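Local structure of ESAT-6-like protein EsxO (Mycobacterium tuberculosis, 3OGI) at residues A[17-31]-A[57-69]. The protein is a small secreted protein of the WXG100 family that probably pairs with a partner protein, as ESAT-6 relatives do. Residues are numbered along the deposited sequence; the frame is centred on the assembly and turned at random.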
ATOM      1  N   ILE A  17      -1.133 -19.353   6.014  1.00 58.68           N
ATOM      2  CA  ILE A  17      -1.942 -18.422   5.242  1.00 60.05           C
ATOM      3  C   ILE A  17      -2.812 -17.547   6.145  1.00 61.38           C
ATOM      4  O   ILE A  17      -3.099 -16.398   5.820  1.00 56.67           O
ATOM      5  CB  ILE A  17      -2.794 -19.163   4.205  1.00 62.56           C
ATOM      6  CG1 ILE A  17      -1.901 -19.656   3.056  1.00 70.49           C
ATOM      7  CG2 ILE A  17      -3.854 -18.260   3.654  1.00 53.76           C
ATOM      8  CD1 ILE A  17      -2.580 -20.648   2.117  1.00 72.31           C
ATOM      9  N   ARG A  18      -3.212 -18.075   7.294  1.00 58.35           N
ATOM     10  CA  ARG A  18      -4.020 -17.282   8.190  1.00 61.29           C
ATOM     11  C   ARG A  18      -3.116 -16.298   8.910  1.00 56.07           C
ATOM     12  O   ARG A  18      -3.504 -15.146   9.162  1.00 47.86           O
ATOM     13  CB  ARG A  18      -4.789 -18.168   9.172  1.00 70.40           C
ATOM     14  CG  ARG A  18      -5.815 -19.070   8.498  1.00 77.94           C
ATOM     15  CD  ARG A  18      -6.733 -19.772   9.501  1.00 88.86           C
ATOM     16  NE  ARG A  18      -6.036 -20.736  10.356  1.00 96.10           N
ATOM     17  CZ  ARG A  18      -5.835 -22.014  10.039  1.00 99.21           C
ATOM     18  NH1 ARG A  18      -6.274 -22.490   8.876  1.00101.16           N
ATOM     19  NH2 ARG A  18      -5.191 -22.816  10.882  1.00 93.28           N
ATOM     20  N   ALA A  19      -1.900 -16.745   9.221  1.00 47.98           N
ATOM     21  CA  ALA A  19      -0.964 -15.880   9.923  1.00 47.50           C
ATOM     22  C   ALA A  19      -0.548 -14.714   9.018  1.00 52.34           C
ATOM     23  O   ALA A  19      -0.474 -13.570   9.468  1.00 58.09           O
ATOM     24  CB  ALA A  19       0.241 -16.661  10.417  1.00 40.01           C
ATOM     25  N   GLN A  20      -0.325 -15.008   7.739  1.00 49.72           N
ATOM     26  CA  GLN A  20       0.046 -13.984   6.760  1.00 48.85           C
ATOM     27  C   GLN A  20      -1.052 -12.952   6.595  1.00 53.28           C
ATOM     28  O   GLN A  20      -0.778 -11.752   6.542  1.00 53.12           O
ATOM     29  CB  GLN A  20       0.378 -14.607   5.413  1.00 45.05           C
ATOM     30  CG  GLN A  20       1.682 -15.390   5.421  1.00 50.31           C
ATOM     31  CD  GLN A  20       1.827 -16.253   4.181  1.00 54.98           C
ATOM     32  OE1 GLN A  20       0.833 -16.635   3.557  1.00 58.22           O
ATOM     33  NE2 GLN A  20       3.065 -16.553   3.807  1.00 47.43           N
ATOM     34  N   ALA A  21      -2.291 -13.428   6.517  1.00 52.44           N
ATOM     35  CA  ALA A  21      -3.461 -12.548   6.439  1.00 57.43           C
ATOM     36  C   ALA A  21      -3.611 -11.682   7.689  1.00 56.86           C
ATOM     37  O   ALA A  21      -4.048 -10.528   7.606  1.00 58.02           O
ATOM     38  CB  ALA A  21      -4.736 -13.364   6.221  1.00 58.42           C
ATOM     39  N   GLY A  22      -3.274 -12.242   8.847  1.00 50.12           N
ATOM     40  CA  GLY A  22      -3.293 -11.460  10.065  1.00 41.49           C
ATOM     41  C   GLY A  22      -2.220 -10.399   9.961  1.00 47.77           C
ATOM     42  O   GLY A  22      -2.435  -9.241  10.306  1.00 50.52           O
ATOM     43  N   LEU A  23      -1.052 -10.774   9.458  1.00 45.62           N
ATOM     44  CA  LEU A  23      -0.011  -9.776   9.328  1.00 48.66           C
ATOM     45  C   LEU A  23      -0.387  -8.717   8.288  1.00 54.44           C
ATOM     46  O   LEU A  23      -0.112  -7.529   8.485  1.00 55.90           O
ATOM     47  CB  LEU A  23       1.367 -10.407   9.097  1.00 38.13           C
ATOM     48  CG  LEU A  23       1.760 -11.234  10.339  1.00 47.75           C
ATOM     49  CD1 LEU A  23       3.127 -11.894  10.234  1.00 52.56           C
ATOM     50  CD2 LEU A  23       1.713 -10.365  11.578  1.00 48.29           C
ATOM     51  N   LEU A  24      -1.066  -9.125   7.216  1.00 50.99           N
ATOM     52  CA  LEU A  24      -1.454  -8.170   6.181  1.00 48.73           C
ATOM     53  C   LEU A  24      -2.354  -7.100   6.771  1.00 49.48           C
ATOM     54  O   LEU A  24      -2.181  -5.915   6.501  1.00 51.06           O
ATOM     55  CB  LEU A  24      -2.138  -8.842   4.985  1.00 54.24           C
ATOM     56  CG  LEU A  24      -2.418  -7.919   3.782  1.00 55.19           C
ATOM     57  CD1 LEU A  24      -1.136  -7.283   3.280  1.00 52.58           C
ATOM     58  CD2 LEU A  24      -3.104  -8.655   2.651  1.00 57.31           C
ATOM     59  N   GLU A  25      -3.297  -7.517   7.604  1.00 50.29           N
ATOM     60  CA  GLU A  25      -4.230  -6.578   8.217  1.00 53.47           C
ATOM     61  C   GLU A  25      -3.552  -5.610   9.220  1.00 53.84           C
ATOM     62  O   GLU A  25      -3.972  -4.440   9.359  1.00 41.71           O
ATOM     63  CB  GLU A  25      -5.397  -7.338   8.859  1.00 55.77           C
ATOM     64  CG  GLU A  25      -6.531  -6.452   9.375  1.00 64.41           C
ATOM     65  CD  GLU A  25      -7.096  -5.485   8.326  1.00 72.43           C
ATOM     66  OE1 GLU A  25      -6.892  -5.702   7.107  1.00 72.22           O
ATOM     67  OE2 GLU A  25      -7.760  -4.508   8.740  1.00 74.53           O
ATOM     68  N   ALA A  26      -2.518  -6.082   9.922  1.00 45.67           N
ATOM     69  CA  ALA A  26      -1.743  -5.158  10.752  1.00 46.31           C
ATOM     70  C   ALA A  26      -1.129  -4.099   9.840  1.00 39.49           C
ATOM     71  O   ALA A  26      -1.122  -2.907  10.148  1.00 42.13           O
ATOM     72  CB  ALA A  26      -0.653  -5.886  11.562  1.00 28.03           C
ATOM     73  N   GLU A  27      -0.640  -4.535   8.693  1.00 32.37           N
ATOM     74  CA  GLU A  27      -0.033  -3.584   7.777  1.00 44.63           C
ATOM     75  C   GLU A  27      -1.054  -2.560   7.242  1.00 51.31           C
ATOM     76  O   GLU A  27      -0.763  -1.379   7.119  1.00 53.55           O
ATOM     77  CB  GLU A  27       0.678  -4.304   6.625  1.00 38.96           C
ATOM     78  CG  GLU A  27       1.158  -3.325   5.556  1.00 51.00           C
ATOM     79  CD  GLU A  27       2.090  -2.244   6.102  1.00 55.40           C
ATOM     80  OE1 GLU A  27       2.478  -2.312   7.285  1.00 59.28           O
ATOM     81  OE2 GLU A  27       2.432  -1.314   5.343  1.00 59.21           O
ATOM     82  N   HIS A  28      -2.246  -3.041   6.924  1.00 51.20           N
ATOM     83  CA  HIS A  28      -3.355  -2.198   6.518  1.00 52.17           C
ATOM     84  C   HIS A  28      -3.657  -1.159   7.601  1.00 56.02           C
ATOM     85  O   HIS A  28      -3.864   0.026   7.321  1.00 55.22           O
ATOM     86  CB  HIS A  28      -4.569  -3.094   6.284  1.00 50.38           C
ATOM     87  CG  HIS A  28      -5.853  -2.359   6.099  1.00 51.75           C
ATOM     88  ND1 HIS A  28      -7.069  -2.896   6.466  1.00 56.73           N
ATOM     89  CD2 HIS A  28      -6.123  -1.141   5.571  1.00 51.05           C
ATOM     90  CE1 HIS A  28      -8.030  -2.030   6.192  1.00 59.02           C
ATOM     91  NE2 HIS A  28      -7.483  -0.959   5.646  1.00 57.01           N
ATOM     92  N   GLN A  29      -3.678  -1.606   8.846  1.00 56.93           N
ATOM     93  CA  GLN A  29      -3.951  -0.693   9.941  1.00 58.69           C
ATOM     94  C   GLN A  29      -2.806   0.298  10.081  1.00 58.06           C
ATOM     95  O   GLN A  29      -3.028   1.476  10.328  1.00 62.67           O
ATOM     96  CB  GLN A  29      -4.195  -1.461  11.233  1.00 46.35           C
ATOM     97  CG  GLN A  29      -5.459  -2.292  11.184  1.00 44.86           C
ATOM     98  CD  GLN A  29      -5.476  -3.433  12.218  1.00 56.31           C
ATOM     99  OE1 GLN A  29      -4.514  -3.637  12.988  1.00 52.10           O
ATOM    100  NE2 GLN A  29      -6.574  -4.178  12.233  1.00 52.76           N
ATOM    101  N   ALA A  30      -1.585  -0.181   9.894  1.00 52.58           N
ATOM    102  CA  ALA A  30      -0.427   0.704   9.899  1.00 52.77           C
ATOM    103  C   ALA A  30      -0.590   1.795   8.825  1.00 53.07           C
ATOM    104  O   ALA A  30      -0.335   2.982   9.065  1.00 56.24           O
ATOM    105  CB  ALA A  30       0.863  -0.089   9.681  1.00 39.71           C
ATOM    106  N   ILE A  31      -1.028   1.395   7.644  1.00 41.86           N
ATOM    107  CA  ILE A  31      -1.247   2.362   6.571  1.00 45.70           C
ATOM    108  C   ILE A  31      -2.311   3.404   6.932  1.00 48.10           C
ATOM    109  O   ILE A  31      -2.108   4.595   6.744  1.00 52.86           O
ATOM    110  CB  ILE A  31      -1.560   1.666   5.240  1.00 39.88           C
ATOM    111  CG1 ILE A  31      -0.287   0.979   4.711  1.00 37.16           C
ATOM    112  CG2 ILE A  31      -2.120   2.682   4.222  1.00 38.91           C
ATOM    113  CD1 ILE A  31      -0.544  -0.067   3.652  1.00 47.12           C
ATOM    114  N   LEU A  57      -8.930   1.416  -0.306  1.00 59.58           N
ATOM    115  CA  LEU A  57      -7.880   0.690   0.364  1.00 62.68           C
ATOM    116  C   LEU A  57      -8.523  -0.479   1.108  1.00 62.16           C
ATOM    117  O   LEU A  57      -8.174  -1.645   0.894  1.00 60.97           O
ATOM    118  CB  LEU A  57      -7.186   1.624   1.349  1.00 60.11           C
ATOM    119  CG  LEU A  57      -5.857   1.121   1.872  1.00 63.14           C
ATOM    120  CD1 LEU A  57      -4.883   1.058   0.728  1.00 60.72           C
ATOM    121  CD2 LEU A  57      -5.350   2.040   2.971  1.00 72.14           C
ATOM    122  N   GLY A  58      -9.490  -0.150   1.961  1.00 55.08           N
ATOM    123  CA  GLY A  58     -10.209  -1.144   2.730  1.00 51.06           C
ATOM    124  C   GLY A  58     -10.718  -2.298   1.893  1.00 53.72           C
ATOM    125  O   GLY A  58     -10.473  -3.451   2.226  1.00 59.88           O
ATOM    126  N   ARG A  59     -11.414  -1.984   0.804  1.00 61.58           N
ATOM    127  CA  ARG A  59     -12.045  -3.000  -0.039  1.00 68.26           C
ATOM    128  C   ARG A  59     -11.051  -4.053  -0.453  1.00 67.50           C
ATOM    129  O   ARG A  59     -11.334  -5.252  -0.355  1.00 71.69           O
ATOM    130  CB  ARG A  59     -12.650  -2.385  -1.302  1.00 74.64           C
ATOM    131  CG  ARG A  59     -13.878  -1.529  -1.076  1.00 92.96           C
ATOM    132  CD  ARG A  59     -14.420  -0.985  -2.401  1.00109.96           C
ATOM    133  NE  ARG A  59     -15.357   0.121  -2.199  1.00122.57           N
ATOM    134  CZ  ARG A  59     -16.670  -0.023  -2.039  1.00130.87           C
ATOM    135  NH1 ARG A  59     -17.215  -1.234  -2.056  1.00133.49           N
ATOM    136  NH2 ARG A  59     -17.443   1.046  -1.863  1.00131.37           N
ATOM    137  N   ASN A  60      -9.889  -3.601  -0.924  1.00 57.67           N
ATOM    138  CA  ASN A  60      -8.884  -4.517  -1.455  1.00 55.95           C
ATOM    139  C   ASN A  60      -8.275  -5.417  -0.392  1.00 57.00           C
ATOM    140  O   ASN A  60      -8.121  -6.617  -0.599  1.00 60.31           O
ATOM    141  CB  ASN A  60      -7.809  -3.755  -2.212  1.00 53.67           C
ATOM    142  CG  ASN A  60      -8.341  -3.133  -3.480  1.00 60.52           C
ATOM    143  OD1 ASN A  60      -8.499  -3.808  -4.496  1.00 63.63           O
ATOM    144  ND2 ASN A  60      -8.638  -1.844  -3.426  1.00 64.25           N
ATOM    145  N   PHE A  61      -7.938  -4.841   0.752  1.00 56.00           N
ATOM    146  CA  PHE A  61      -7.487  -5.663   1.855  1.00 55.02           C
ATOM    147  C   PHE A  61      -8.586  -6.634   2.226  1.00 55.59           C
ATOM    148  O   PHE A  61      -8.326  -7.813   2.394  1.00 55.26           O
ATOM    149  CB  PHE A  61      -7.095  -4.821   3.054  1.00 47.38           C
ATOM    150  CG  PHE A  61      -5.706  -4.257   2.967  1.00 50.85           C
ATOM    151  CD1 PHE A  61      -4.604  -5.041   3.292  1.00 50.97           C
ATOM    152  CD2 PHE A  61      -5.499  -2.941   2.573  1.00 47.01           C
ATOM    153  CE1 PHE A  61      -3.334  -4.531   3.228  1.00 46.73           C
ATOM    154  CE2 PHE A  61      -4.231  -2.422   2.508  1.00 47.70           C
ATOM    155  CZ  PHE A  61      -3.138  -3.224   2.837  1.00 48.47           C
ATOM    156  N   GLN A  62      -9.823  -6.155   2.329  1.00 56.61           N
ATOM    157  CA  GLN A  62     -10.911  -7.051   2.699  1.00 63.42           C
ATOM    158  C   GLN A  62     -11.020  -8.225   1.723  1.00 69.52           C
ATOM    159  O   GLN A  62     -11.224  -9.370   2.138  1.00 69.20           O
ATOM    160  CB  GLN A  62     -12.240  -6.308   2.842  1.00 74.11           C
ATOM    161  CG  GLN A  62     -13.334  -7.124   3.532  1.00 87.18           C
ATOM    162  CD  GLN A  62     -12.825  -7.874   4.773  1.00101.14           C
ATOM    163  OE1 GLN A  62     -13.161  -9.045   4.988  1.00102.99           O
ATOM    164  NE2 GLN A  62     -12.019  -7.196   5.596  1.00102.75           N
ATOM    165  N   VAL A  63     -10.850  -7.954   0.432  1.00 66.64           N
ATOM    166  CA  VAL A  63     -10.867  -9.031  -0.546  1.00 64.88           C
ATOM    167  C   VAL A  63      -9.761 -10.039  -0.264  1.00 67.55           C
ATOM    168  O   VAL A  63      -9.969 -11.247  -0.354  1.00 74.00           O
ATOM    169  CB  VAL A  63     -10.694  -8.520  -1.976  1.00 62.29           C
ATOM    170  CG1 VAL A  63     -10.295  -9.672  -2.902  1.00 65.27           C
ATOM    171  CG2 VAL A  63     -11.955  -7.866  -2.456  1.00 53.21           C
ATOM    172  N   ILE A  64      -8.575  -9.552   0.067  1.00 65.05           N
ATOM    173  CA  ILE A  64      -7.478 -10.473   0.320  1.00 67.42           C
ATOM    174  C   ILE A  64      -7.804 -11.290   1.557  1.00 73.17           C
ATOM    175  O   ILE A  64      -7.703 -12.507   1.540  1.00 74.03           O
ATOM    176  CB  ILE A  64      -6.126  -9.747   0.489  1.00 58.74           C
ATOM    177  CG1 ILE A  64      -5.711  -9.073  -0.826  1.00 51.10           C
ATOM    178  CG2 ILE A  64      -5.060 -10.724   0.977  1.00 49.49           C
ATOM    179  CD1 ILE A  64      -4.479  -8.149  -0.706  1.00 43.64           C
ATOM    180  N   TYR A  65      -8.221 -10.603   2.618  1.00 79.13           N
ATOM    181  CA  TYR A  65      -8.546 -11.238   3.887  1.00 81.97           C
ATOM    182  C   TYR A  65      -9.618 -12.299   3.691  1.00 82.90           C
ATOM    183  O   TYR A  65      -9.508 -13.398   4.227  1.00 85.86           O
ATOM    184  CB  TYR A  65      -9.000 -10.200   4.933  1.00 92.02           C
ATOM    185  CG  TYR A  65      -8.908 -10.695   6.373  1.00104.91           C
ATOM    186  CD1 TYR A  65     -10.024 -11.210   7.031  1.00107.22           C
ATOM    187  CD2 TYR A  65      -7.696 -10.660   7.069  1.00108.82           C
ATOM    188  CE1 TYR A  65      -9.937 -11.675   8.348  1.00109.95           C
ATOM    189  CE2 TYR A  65      -7.600 -11.122   8.385  1.00108.91           C
ATOM    190  CZ  TYR A  65      -8.722 -11.630   9.019  1.00110.24           C
ATOM    191  OH  TYR A  65      -8.628 -12.088  10.322  1.00106.17           O
ATOM    192  N   GLU A  66     -10.650 -11.970   2.919  1.00 89.33           N
ATOM    193  CA  GLU A  66     -11.748 -12.905   2.670  1.00 94.74           C
ATOM    194  C   GLU A  66     -11.229 -14.226   2.123  1.00 93.26           C
ATOM    195  O   GLU A  66     -11.500 -15.286   2.684  1.00 97.61           O
ATOM    196  CB  GLU A  66     -12.795 -12.312   1.707  1.00 98.53           C
ATOM    197  CG  GLU A  66     -13.877 -11.450   2.372  1.00102.76           C
ATOM    198  CD  GLU A  66     -14.725 -10.648   1.370  1.00108.54           C
ATOM    199  OE1 GLU A  66     -14.576 -10.846   0.140  1.00113.63           O
ATOM    200  OE2 GLU A  66     -15.539  -9.810   1.818  1.00102.98           O
ATOM    201  N   GLN A  67     -10.468 -14.153   1.036  1.00 91.60           N
ATOM    202  CA  GLN A  67     -10.030 -15.347   0.318  1.00 97.84           C
ATOM    203  C   GLN A  67      -9.059 -16.228   1.100  1.00101.34           C
ATOM    204  O   GLN A  67      -8.675 -17.301   0.640  1.00104.21           O
ATOM    205  CB  GLN A  67      -9.403 -14.950  -1.014  1.00102.97           C
ATOM    206  CG  GLN A  67     -10.326 -14.145  -1.913  1.00107.77           C
ATOM    207  CD  GLN A  67     -11.479 -14.967  -2.464  1.00113.45           C
ATOM    208  OE1 GLN A  67     -11.932 -15.928  -1.836  1.00117.14           O
ATOM    209  NE2 GLN A  67     -11.956 -14.594  -3.649  1.00111.95           N
ATOM    210  N   ALA A  68      -8.662 -15.775   2.281  1.00102.76           N
ATOM    211  CA  ALA A  68      -7.680 -16.503   3.072  1.00104.00           C
ATOM    212  C   ALA A  68      -8.203 -16.817   4.471  1.00102.31           C
ATOM    213  O   ALA A  68      -7.620 -17.626   5.198  1.00 97.84           O
ATOM    214  CB  ALA A  68      -6.383 -15.719   3.148  1.00101.75           C
ATOM    215  N   ASN A  69      -9.300 -16.162   4.838  1.00102.10           N
ATOM    216  CA  ASN A  69      -9.999 -16.450   6.087  1.00100.77           C
ATOM    217  C   ASN A  69      -9.127 -16.243   7.327  1.00 95.40           C
ATOM    218  O   ASN A  69      -8.594 -15.154   7.555  1.00 90.93           O
ATOM    219  CB  ASN A  69     -10.557 -17.876   6.055  1.00102.01           C
ATOM    220  CG  ASN A  69     -11.365 -18.164   4.794  1.00102.37           C
ATOM    221  OD1 ASN A  69     -10.827 -18.172   3.679  1.00101.40           O
ATOM    222  ND2 ASN A  69     -12.662 -18.421   4.969  1.00100.89           N
TER
HETATM  223  O   HOH W   1      -6.227 -14.296   9.725  1.00 53.53           O
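Phe61 reaches across from helix 51-66 into helix 14-37, and its side chain sits as a knob in a hole formed by Leu24, Glu25, His28 and Ile31. The two helices run antiparallel, with segment axes 9.9 Å apart at 167°, which fits the helical hairpin characteristic of WXG100 proteins. Followed outward, Phe61 starts with CB over one face of the His28 imidazole, toward the rim. CG and CD2 lie against His28 CG, while CD1 touches both His28 CB and Leu24 CG. One step further, Phe61 CE1 packs on Leu24 CD1 at 3.5 Å, and this methyl comes in at the edge of the ring. CE2 remains over His28 CD2, and CZ ends against His28 CA and CB, with Ile31 CD1 nearby. His28 CB stands almost squarely over the centre of the phenyl face, 3.5 Å from the centroid, a CH-pi contact. Beside it the two rings form an offset stack, their planes only 12° apart. With His28 CG anti to the backbone N (chi1 170°), the imidazole is carried over Phe61, and its NE2 approaches Gly58 CA. One turn back on its own helix, Glu25 fixes the ring's rotation: His28 ND1 donates to Glu25 OE1 over 2.9 Å, near the imidazole plane and on the syn side of OE1 but tilted out of the carboxylate plane, with a weaker second bond to OE2.

Deeper in the interface, Leu24 CD2 packs on Ile64 CG2, and Ile64 also touches an aromatic side chain of the partner chain. Toward the hairpin's open end, Ala21 O meets the edge of the Tyr65 ring, and Ile17 CG2 packs on Ala68 CB. A water there bridges helix 14-37 and the chain just past helix 51-66, donating to Arg18 O at 2.9 Å and, weakly, to Asn69 O.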